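Local coordinates for protein putative drug/sodium antiporter (Escherichia coli, PDB 4Z3N) that probably exports the genotoxin colibactin across the cell membrane as a MATE-family transporter, likely working as a cation-coupled antiporter, at residues Q267-V272 and L407-R412. Numbering follows the deposited sequence.
Sequences QLIIAV and LLTLMR
Ile269 reaches straight across to Thr409 and Leu410, and its side chain makes up most of what segment 267-272 brings to the contact. Starting at CB, the branch carbon of Ile269 already lies 4.1 Å from Thr409 CG2. From there the chain forks. The CG2 methyl, anti to the backbone N, sits over Thr409, 3.9 Å from Thr409 CG2 and the same distance from the carbonyl O of that residue. The other arm swings to the side of the backbone N (chi1 -65°) and runs outward to Leu410: CG1 is 3.9 Å from Leu410 CD2, and CD1 ends against the same methyl, with Leu410 CG just behind it. The Ile269 and Leu410 side chains cross at about a right angle. Thr409 keeps its hydroxyl beside its own backbone N, hydrogen-bonded to the carbonyl O of Ser405 one turn back, which leaves the CG2 methyl turned to Ile269. Ile270 adds its CG1, 4.2 Å from Thr409 CG2, while its CD1 lies at the edge of the Arg412 guanidinium, 4.3 Å from NH2. That guanidinium is hydrogen-bonded through NH1 to Ser389, and a bound monoolein touches both Arg412 and Ile270. Segments 267-272 and 407-412 both lie in the second MatE repeat and in probable transmembrane helices, and run almost exactly parallel (1°), their axes 9.7 Å apart. Val406 and His413 extend the surface that Ile269 meets on helix 402-413. Joined by methyl contacts, with Thr409 OG1 and Arg412 NH1 both bonded elsewhere, the helices are held here by dispersion and shape rather than by directional bonds.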
loop_
_atom_site.group_PDB
_atom_site.type_symbol
_atom_site.label_atom_id
_atom_site.label_comp_id
_atom_site.label_asym_id
_atom_site.label_seq_id
_atom_site.Cartn_x
_atom_site.Cartn_y
_atom_site.Cartn_z
ATOM N N GLN A 267 5.640 -3.416 -4.808
ATOM C CA GLN A 267 4.451 -4.179 -4.458
ATOM C C GLN A 267 4.670 -5.621 -4.874
ATOM O O GLN A 267 4.317 -6.571 -4.162
ATOM C CB GLN A 267 3.215 -3.654 -5.176
ATOM C CG GLN A 267 3.122 -2.177 -5.278
ATOM C CD GLN A 267 2.575 -1.578 -4.028
ATOM O OE1 GLN A 267 3.095 -1.816 -2.934
ATOM N NE2 GLN A 267 1.492 -0.814 -4.165
ATOM N N LEU A 268 5.246 -5.762 -6.062
ATOM C CA LEU A 268 5.483 -7.054 -6.653
ATOM C C LEU A 268 6.404 -7.871 -5.744
ATOM O O LEU A 268 6.040 -8.964 -5.307
ATOM C CB LEU A 268 6.064 -6.874 -8.052
ATOM C CG LEU A 268 6.044 -8.033 -9.038
ATOM C CD1 LEU A 268 4.704 -8.769 -8.999
ATOM C CD2 LEU A 268 6.339 -7.494 -10.442
ATOM N N ILE A 269 7.574 -7.312 -5.447
ATOM C CA ILE A 269 8.558 -7.924 -4.566
ATOM C C ILE A 269 7.974 -8.337 -3.215
ATOM O O ILE A 269 8.320 -9.394 -2.664
ATOM C CB ILE A 269 9.736 -6.965 -4.318
ATOM C CG1 ILE A 269 10.499 -6.714 -5.619
ATOM C CG2 ILE A 269 10.664 -7.516 -3.219
ATOM C CD1 ILE A 269 11.506 -5.568 -5.534
ATOM N N ILE A 270 7.099 -7.502 -2.669
ATOM C CA ILE A 270 6.448 -7.834 -1.417
ATOM C C ILE A 270 5.515 -9.027 -1.639
ATOM O O ILE A 270 5.517 -9.967 -0.852
ATOM C CB ILE A 270 5.665 -6.645 -0.834
ATOM C CG1 ILE A 270 6.625 -5.558 -0.366
ATOM C CG2 ILE A 270 4.811 -7.091 0.335
ATOM C CD1 ILE A 270 5.923 -4.265 0.058
ATOM N N ALA A 271 4.735 -8.995 -2.714
ATOM C CA ALA A 271 3.870 -10.119 -3.050
ATOM C C ALA A 271 4.680 -11.406 -3.262
ATOM O O ALA A 271 4.276 -12.474 -2.794
ATOM C CB ALA A 271 3.035 -9.804 -4.283
ATOM N N VAL A 272 5.817 -11.314 -3.952
ATOM C CA VAL A 272 6.657 -12.495 -4.197
ATOM C C VAL A 272 7.241 -13.073 -2.913
ATOM O O VAL A 272 7.426 -14.284 -2.782
ATOM C CB VAL A 272 7.831 -12.181 -5.137
ATOM C CG1 VAL A 272 8.762 -13.378 -5.234
ATOM C CG2 VAL A 272 7.334 -11.782 -6.500
ATOM N N LEU A 407 16.232 -1.284 -3.789
ATOM C CA LEU A 407 17.316 -1.914 -3.043
ATOM C C LEU A 407 16.915 -2.296 -1.613
ATOM O O LEU A 407 17.263 -3.371 -1.134
ATOM C CB LEU A 407 18.534 -0.995 -3.002
ATOM C CG LEU A 407 19.659 -1.531 -2.114
ATOM C CD1 LEU A 407 20.130 -2.940 -2.566
ATOM C CD2 LEU A 407 20.829 -0.523 -2.016
ATOM N N LEU A 408 16.181 -1.420 -0.933
ATOM C CA LEU A 408 15.806 -1.668 0.452
ATOM C C LEU A 408 14.668 -2.679 0.539
ATOM O O LEU A 408 14.601 -3.485 1.461
ATOM C CB LEU A 408 15.426 -0.358 1.143
ATOM C CG LEU A 408 16.626 0.540 1.477
ATOM C CD1 LEU A 408 16.190 1.971 1.792
ATOM C CD2 LEU A 408 17.437 -0.051 2.618
ATOM N N THR A 409 13.778 -2.653 -0.437
ATOM C CA THR A 409 12.689 -3.613 -0.461
ATOM C C THR A 409 13.207 -5.024 -0.791
ATOM O O THR A 409 12.706 -6.022 -0.273
ATOM C CB THR A 409 11.626 -3.184 -1.461
ATOM O OG1 THR A 409 11.190 -1.865 -1.120
ATOM C CG2 THR A 409 10.436 -4.121 -1.407
ATOM N N LEU A 410 14.218 -5.100 -1.647
ATOM C CA LEU A 410 14.816 -6.376 -2.014
ATOM C C LEU A 410 15.586 -6.949 -0.853
ATOM O O LEU A 410 15.591 -8.155 -0.613
ATOM C CB LEU A 410 15.745 -6.209 -3.209
ATOM C CG LEU A 410 15.050 -6.039 -4.551
ATOM C CD1 LEU A 410 16.086 -5.770 -5.627
ATOM C CD2 LEU A 410 14.239 -7.283 -4.853
ATOM N N MET A 411 16.257 -6.055 -0.145
ATOM C CA MET A 411 17.041 -6.413 1.017
ATOM C C MET A 411 16.131 -6.917 2.121
ATOM O O MET A 411 16.531 -7.762 2.910
ATOM C CB MET A 411 17.855 -5.212 1.497
ATOM C CG MET A 411 18.940 -5.553 2.515
ATOM S SD MET A 411 20.343 -6.409 1.768
ATOM C CE MET A 411 19.942 -6.172 0.036
ATOM N N ARG A 412 14.913 -6.387 2.193
ATOM C CA ARG A 412 13.974 -6.817 3.236
ATOM C C ARG A 412 13.243 -8.126 2.911
ATOM O O ARG A 412 13.139 -8.993 3.764
ATOM C CB ARG A 412 12.947 -5.714 3.548
ATOM C CG ARG A 412 12.243 -5.934 4.884
ATOM C CD ARG A 412 11.255 -4.837 5.295
ATOM N NE ARG A 412 10.235 -4.544 4.287
ATOM C CZ ARG A 412 10.173 -3.410 3.585
ATOM N NH1 ARG A 412 11.073 -2.459 3.791
ATOM N NH2 ARG A 412 9.211 -3.229 2.675
#